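Local coordinates for protein naphthalene dioxygenase small subunit (Rhodococcus sp., PDB 2B1X) that probably serves, as the beta subunit of a Rieske non-heme iron naphthalene 1,2-dioxygenase, to build the oxygenase together with the large subunit, at residues 42-47 against 65-70; 139-144 against 151-156. All coordinates share one frame; numbering follows the deposited sequence.

Contact 1: 42-47 against 65-70; sequences LSYVVP and THMDDD
Tyr44 and Met67 meet through the thioether: SD lies obliquely to the phenol ring, 3.6 Å from Tyr44 CE2, a Met-aromatic contact. Met67 gets there with CG anti to its backbone N (chi1 -169°) and a bend at the last torsion, which brings CE back toward Val46 CG2. The phenol OH is satisfied beyond the pair by Met172 O. The other flat group, the His66 imidazole, has Pro47 O near its plane at the edge, 3.3 Å from His66 CD2, while His66 CB packs on Val46 CG1. The backbones run antiparallel. Tyr44 and Asp69 exchange two nearly straight bonds, Asp69 N to Tyr44 O being 2.7 Å, and Val46 N reaches Met67 O. A classic beta bulge follows at Val46, with His66 and Met67 both facing it: His66 N comes to Val46 O nearly along the C=O axis at 2.8 Å, and Met67 N adds a weak bond to the same oxygen. The chain turns a corner at His66, just before strand 67-69, which is outermost in this chain's sheet, in the NTF2-like fold of these beta subunits. Val45 and Asp68 run alongside each other, Val45 CG1 3.5 Å from Asp68 OD1, and a water bonds that oxygen, Ser43 OG and Asp69 O. Asp68 OD2 is taken by Tyr355 of the large subunit; Ser365 and Arg360 of that chain bond His66 O and Asp68 O respectively. Asp69 forms a salt bridge with Arg77 and a hydrogen bond with Ser73; Asp70, at the N-cap of helix 71-81, accepts from Ser73 N.

Contact 2: 139-144 against 151-156; sequences TDVLRR and MAKRVV
Asp140 and Arg154 extend alongside each other on one face of the sheet and form a two-bond salt bridge. Arg154 NE gives its hydrogen to Asp140 OD1 at 2.8 Å and NH2 gives one to OD2 at 2.7 Å. Both oxygens sit close to the guanidinium plane, yet both nitrogens approach from above the carboxylate, because the two planes are turned 48° apart. The bend of Arg154 at chi3 (-72°) swings NE and NH2 toward the aspartate, and Met151 SD rests 3.5 Å above the centre of the guanidinium. NH1 is taken by Glu22, so two acidic side chains, Asp140 and Glu22, hold this buried arginine. Without the guanidinium, as with an alanine here, both bonds to Asp140 would be lost and its carboxylate, like that of Glu22, would probably lack this countercharge. The backbones around the pair form an antiparallel hairpin, strands 132-145 and 148-158, within the curved sheet of the NTF2-like fold. Thr139 and Val155 exchange two N-H to O bonds, and Val141 N reaches Lys153 O. A classic beta bulge then places Ala152 and Lys153 opposite Val141: Val141 O takes Ala152 N at 2.9 Å and, weakly, Lys153 N. On the other face from the salt bridge, Val141 and Lys153 touch CB to CB at 3.9 Å. Ala152 CB lies over the rim of one face of the Arg143 guanidinium; NH2 of that group pairs with Asp41 and NH1 with Glu112. Thr139 OG1 bonds a water that also donates weakly to Val155 O.

Overall arrangement
Going from the N terminus, helix 10-27 comes first and packs on the Asp140, Leu142 and Met151 side of contact 2. Contact 1 closes the 17-residue excursion between 42-47 and 65-70, before helix 71-81. Strands 94-106 and 112-124 follow, and contact 2 closes the hairpin of 132-145 and 148-158 near the C-terminal end. The two closures are in series, neither nested nor crossed. They meet in space, with centres about 12 Å apart, because strand 42-49 runs parallel to 148-158: Ser43 O and Val45 O probably accept bonds from Arg154 N and Val156 N. Together they link strand 67-69, outermost within this chain and beside the large subunit, to the middle of the sheet.

Contact 1: 42-47 against 65-70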
loop_
_atom_site.group_PDB
_atom_site.type_symbol
_atom_site.label_atom_id
_atom_site.label_comp_id
_atom_site.label_asym_id
_atom_site.label_seq_id
_atom_site.Cartn_x
_atom_site.Cartn_y
_atom_site.Cartn_z
ATOM N N LEU B 42 0.307 -12.596 -36.523
ATOM C CA LEU B 42 0.020 -12.157 -35.139
ATOM C C LEU B 42 -0.237 -10.662 -35.051
ATOM O O LEU B 42 0.496 -9.853 -35.647
ATOM C CB LEU B 42 1.149 -12.541 -34.163
ATOM C CG LEU B 42 1.058 -11.956 -32.731
ATOM C CD1 LEU B 42 0.044 -12.729 -31.884
ATOM C CD2 LEU B 42 2.413 -11.935 -32.015
ATOM N N SER B 43 -1.286 -10.315 -34.312
ATOM C CA SER B 43 -1.493 -8.965 -33.788
ATOM C C SER B 43 -1.670 -9.022 -32.269
ATOM O O SER B 43 -2.594 -9.681 -31.756
ATOM C CB SER B 43 -2.717 -8.308 -34.438
ATOM O OG SER B 43 -2.998 -7.088 -33.782
ATOM N N TYR B 44 -0.760 -8.368 -31.545
ATOM C CA TYR B 44 -0.770 -8.370 -30.099
ATOM C C TYR B 44 -0.846 -6.927 -29.648
ATOM O O TYR B 44 0.119 -6.186 -29.832
ATOM C CB TYR B 44 0.494 -9.055 -29.531
ATOM C CG TYR B 44 0.483 -9.254 -28.024
ATOM C CD1 TYR B 44 0.235 -10.511 -27.465
ATOM C CD2 TYR B 44 0.724 -8.195 -27.159
ATOM C CE1 TYR B 44 0.228 -10.700 -26.098
ATOM C CE2 TYR B 44 0.698 -8.365 -25.781
ATOM C CZ TYR B 44 0.446 -9.623 -25.257
ATOM O OH TYR B 44 0.426 -9.786 -23.887
ATOM N N VAL B 45 -1.991 -6.513 -29.092
ATOM C CA VAL B 45 -2.112 -5.103 -28.646
ATOM C C VAL B 45 -2.658 -4.851 -27.241
ATOM O O VAL B 45 -3.551 -5.555 -26.768
ATOM C CB VAL B 45 -2.756 -4.122 -29.720
ATOM C CG1 VAL B 45 -2.837 -4.755 -31.135
ATOM C CG2 VAL B 45 -4.067 -3.513 -29.269
ATOM N N VAL B 46 -2.078 -3.846 -26.593
ATOM C CA VAL B 46 -2.505 -3.365 -25.273
ATOM C C VAL B 46 -2.888 -1.892 -25.425
ATOM O O VAL B 46 -2.018 -1.029 -25.517
ATOM C CB VAL B 46 -1.358 -3.522 -24.250
ATOM C CG1 VAL B 46 -1.794 -3.099 -22.835
ATOM C CG2 VAL B 46 -0.814 -4.977 -24.289
ATOM N N PRO B 47 -4.181 -1.605 -25.499
ATOM C CA PRO B 47 -4.663 -0.231 -25.667
ATOM C C PRO B 47 -4.507 0.649 -24.443
ATOM O O PRO B 47 -4.401 0.165 -23.311
ATOM C CB PRO B 47 -6.163 -0.419 -25.950
ATOM C CG PRO B 47 -6.271 -1.809 -26.388
ATOM C CD PRO B 47 -5.285 -2.578 -25.565
ATOM N N THR B 65 -1.176 3.410 -28.295
ATOM C CA THR B 65 -1.282 2.096 -27.706
ATOM C C THR B 65 -0.113 1.970 -26.666
ATOM O O THR B 65 0.870 2.722 -26.752
ATOM C CB THR B 65 -1.130 1.187 -28.944
ATOM O OG1 THR B 65 -2.313 0.373 -29.180
ATOM C CG2 THR B 65 0.020 0.362 -28.920
ATOM N N HIS B 66 -0.227 1.055 -25.708
ATOM C CA HIS B 66 0.896 0.692 -24.838
ATOM C C HIS B 66 1.840 -0.303 -25.524
ATOM O O HIS B 66 3.038 -0.351 -25.220
ATOM C CB HIS B 66 0.396 0.060 -23.537
ATOM C CG HIS B 66 -0.231 1.046 -22.607
ATOM N ND1 HIS B 66 0.444 2.151 -22.138
ATOM C CD2 HIS B 66 -1.493 1.135 -22.114
ATOM C CE1 HIS B 66 -0.367 2.859 -21.362
ATOM N NE2 HIS B 66 -1.548 2.265 -21.334
ATOM N N MET B 67 1.274 -1.098 -26.423
ATOM C CA MET B 67 1.985 -2.150 -27.133
ATOM C C MET B 67 1.135 -2.522 -28.343
ATOM O O MET B 67 -0.112 -2.603 -28.264
ATOM C CB MET B 67 2.183 -3.354 -26.194
ATOM C CG MET B 67 3.134 -4.437 -26.697
ATOM S SD MET B 67 3.292 -5.894 -25.569
ATOM C CE MET B 67 3.278 -5.118 -24.026
ATOM N N ASP B 68 1.804 -2.739 -29.474
ATOM C CA ASP B 68 1.123 -3.045 -30.712
ATOM C C ASP B 68 2.126 -3.861 -31.535
ATOM O O ASP B 68 2.871 -3.319 -32.348
ATOM C CB ASP B 68 0.713 -1.735 -31.408
ATOM C CG ASP B 68 -0.185 -1.941 -32.596
ATOM O OD1 ASP B 68 -0.396 -3.102 -33.008
ATOM O OD2 ASP B 68 -0.708 -0.968 -33.197
ATOM N N ASP B 69 2.184 -5.160 -31.238
ATOM C CA ASP B 69 3.188 -6.032 -31.840
ATOM C C ASP B 69 2.656 -6.857 -33.001
ATOM O O ASP B 69 1.483 -7.229 -33.034
ATOM C CB ASP B 69 3.754 -6.990 -30.804
ATOM C CG ASP B 69 4.910 -6.390 -30.010
ATOM O OD1 ASP B 69 5.500 -5.377 -30.456
ATOM O OD2 ASP B 69 5.289 -6.889 -28.942
ATOM N N ASP B 70 3.550 -7.155 -33.948
ATOM C CA ASP B 70 3.290 -8.190 -34.938
ATOM C C ASP B 70 4.284 -9.323 -34.697
ATOM O O ASP B 70 4.978 -9.298 -33.663
ATOM C CB ASP B 70 3.383 -7.634 -36.349
ATOM C CG ASP B 70 4.721 -6.946 -36.644
ATOM O OD1 ASP B 70 5.767 -7.137 -35.941
ATOM O OD2 ASP B 70 4.809 -6.186 -37.618
HETATM O O HOH W 1 -0.827 -5.553 -33.848
#

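Contact 2: 139-144 against 151-156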
loop_
_atom_site.group_PDB
_atom_site.type_symbol
_atom_site.label_atom_id
_atom_site.label_comp_id
_atom_site.label_asym_id
_atom_site.label_seq_id
_atom_site.Cartn_x
_atom_site.Cartn_y
_atom_site.Cartn_z
ATOM N N THR B 139 -8.953 -10.617 -25.072
ATOM C CA THR B 139 -9.747 -11.138 -26.164
ATOM C C THR B 139 -8.817 -11.634 -27.255
ATOM O O THR B 139 -8.053 -10.843 -27.809
ATOM C CB THR B 139 -10.711 -10.034 -26.679
ATOM O OG1 THR B 139 -11.487 -9.580 -25.560
ATOM C CG2 THR B 139 -11.771 -10.607 -27.629
ATOM N N ASP B 140 -8.900 -12.941 -27.552
ATOM C CA ASP B 140 -7.982 -13.637 -28.453
ATOM C C ASP B 140 -8.719 -14.234 -29.656
ATOM O O ASP B 140 -9.930 -14.513 -29.619
ATOM C CB ASP B 140 -7.234 -14.799 -27.771
ATOM C CG ASP B 140 -6.506 -14.398 -26.499
ATOM O OD1 ASP B 140 -6.247 -13.180 -26.267
ATOM O OD2 ASP B 140 -6.172 -15.259 -25.636
ATOM N N VAL B 141 -7.969 -14.405 -30.721
ATOM C CA VAL B 141 -8.382 -15.276 -31.821
ATOM C C VAL B 141 -7.369 -16.412 -31.855
ATOM O O VAL B 141 -6.173 -16.187 -32.028
ATOM C CB VAL B 141 -8.467 -14.517 -33.164
ATOM C CG1 VAL B 141 -8.856 -15.465 -34.345
ATOM C CG2 VAL B 141 -9.465 -13.377 -33.027
ATOM N N LEU B 142 -7.867 -17.621 -31.635
ATOM C CA LEU B 142 -7.065 -18.837 -31.762
ATOM C C LEU B 142 -7.416 -19.569 -33.060
ATOM O O LEU B 142 -8.584 -19.613 -33.453
ATOM C CB LEU B 142 -7.321 -19.752 -30.570
ATOM C CG LEU B 142 -6.378 -19.719 -29.365
ATOM C CD1 LEU B 142 -5.625 -18.390 -29.153
ATOM C CD2 LEU B 142 -7.128 -20.159 -28.124
ATOM N N ARG B 143 -6.403 -20.145 -33.705
ATOM C CA ARG B 143 -6.560 -20.878 -34.953
ATOM C C ARG B 143 -6.085 -22.305 -34.764
ATOM O O ARG B 143 -5.008 -22.518 -34.216
ATOM C CB ARG B 143 -5.720 -20.239 -36.053
ATOM C CG ARG B 143 -6.351 -19.021 -36.678
ATOM C CD ARG B 143 -6.232 -18.975 -38.190
ATOM N NE ARG B 143 -4.925 -18.488 -38.586
ATOM C CZ ARG B 143 -4.619 -17.224 -38.863
ATOM N NH1 ARG B 143 -5.532 -16.269 -38.814
ATOM N NH2 ARG B 143 -3.375 -16.925 -39.211
ATOM N N ARG B 144 -6.874 -23.279 -35.226
ATOM C CA ARG B 144 -6.443 -24.681 -35.232
ATOM C C ARG B 144 -5.183 -24.839 -36.060
ATOM O O ARG B 144 -5.043 -24.218 -37.102
ATOM C CB ARG B 144 -7.532 -25.603 -35.789
ATOM C CG ARG B 144 -8.587 -26.000 -34.778
ATOM C CD ARG B 144 -9.294 -27.303 -35.114
ATOM N NE ARG B 144 -10.645 -27.368 -34.554
ATOM C CZ ARG B 144 -10.933 -27.817 -33.335
ATOM N NH1 ARG B 144 -9.959 -28.238 -32.518
ATOM N NH2 ARG B 144 -12.204 -27.839 -32.930
ATOM N N MET B 151 -2.058 -18.725 -31.751
ATOM C CA MET B 151 -2.669 -17.441 -31.484
ATOM C C MET B 151 -2.413 -16.480 -32.630
ATOM O O MET B 151 -1.273 -16.106 -32.898
ATOM C CB MET B 151 -2.131 -16.848 -30.184
ATOM C CG MET B 151 -2.868 -15.579 -29.726
ATOM S SD MET B 151 -2.453 -15.193 -28.045
ATOM C CE MET B 151 -0.757 -14.489 -28.313
ATOM N N ALA B 152 -3.499 -16.045 -33.247
ATOM C CA ALA B 152 -3.457 -15.087 -34.333
ATOM C C ALA B 152 -3.608 -13.666 -33.837
ATOM O O ALA B 152 -3.103 -12.743 -34.465
ATOM C CB ALA B 152 -4.549 -15.396 -35.361
ATOM N N LYS B 153 -4.309 -13.494 -32.712
ATOM C CA LYS B 153 -4.621 -12.155 -32.206
ATOM C C LYS B 153 -4.829 -12.168 -30.706
ATOM O O LYS B 153 -5.361 -13.124 -30.160
ATOM C CB LYS B 153 -5.870 -11.590 -32.905
ATOM C CG LYS B 153 -6.148 -10.098 -32.646
ATOM C CD LYS B 153 -7.459 -9.661 -33.310
ATOM C CE LYS B 153 -7.933 -8.314 -32.795
ATOM N NZ LYS B 153 -7.172 -7.176 -33.394
ATOM N N ARG B 154 -4.403 -11.097 -30.046
ATOM C CA ARG B 154 -4.761 -10.864 -28.661
ATOM C C ARG B 154 -4.848 -9.368 -28.415
ATOM O O ARG B 154 -3.938 -8.604 -28.811
ATOM C CB ARG B 154 -3.750 -11.500 -27.708
ATOM C CG ARG B 154 -3.975 -11.073 -26.248
ATOM C CD ARG B 154 -3.199 -11.887 -25.218
ATOM N NE ARG B 154 -3.757 -13.237 -25.097
ATOM C CZ ARG B 154 -3.068 -14.287 -24.681
ATOM N NH1 ARG B 154 -1.782 -14.152 -24.400
ATOM N NH2 ARG B 154 -3.656 -15.471 -24.586
ATOM N N VAL B 155 -5.934 -8.961 -27.761
ATOM C CA VAL B 155 -6.056 -7.613 -27.223
ATOM C C VAL B 155 -6.141 -7.714 -25.695
ATOM O O VAL B 155 -7.055 -8.375 -25.155
ATOM C CB VAL B 155 -7.349 -6.933 -27.765
ATOM C CG1 VAL B 155 -7.577 -5.553 -27.115
ATOM C CG2 VAL B 155 -7.363 -6.841 -29.290
ATOM N N VAL B 156 -5.215 -7.064 -24.988
ATOM C CA VAL B 156 -5.260 -7.033 -23.518
ATOM C C VAL B 156 -5.769 -5.677 -23.107
ATOM O O VAL B 156 -5.059 -4.697 -23.226
ATOM C CB VAL B 156 -3.885 -7.292 -22.850
ATOM C CG1 VAL B 156 -4.020 -7.407 -21.315
ATOM C CG2 VAL B 156 -3.236 -8.591 -23.391
HETATM O O HOH W 2 -10.216 -7.458 -24.438
#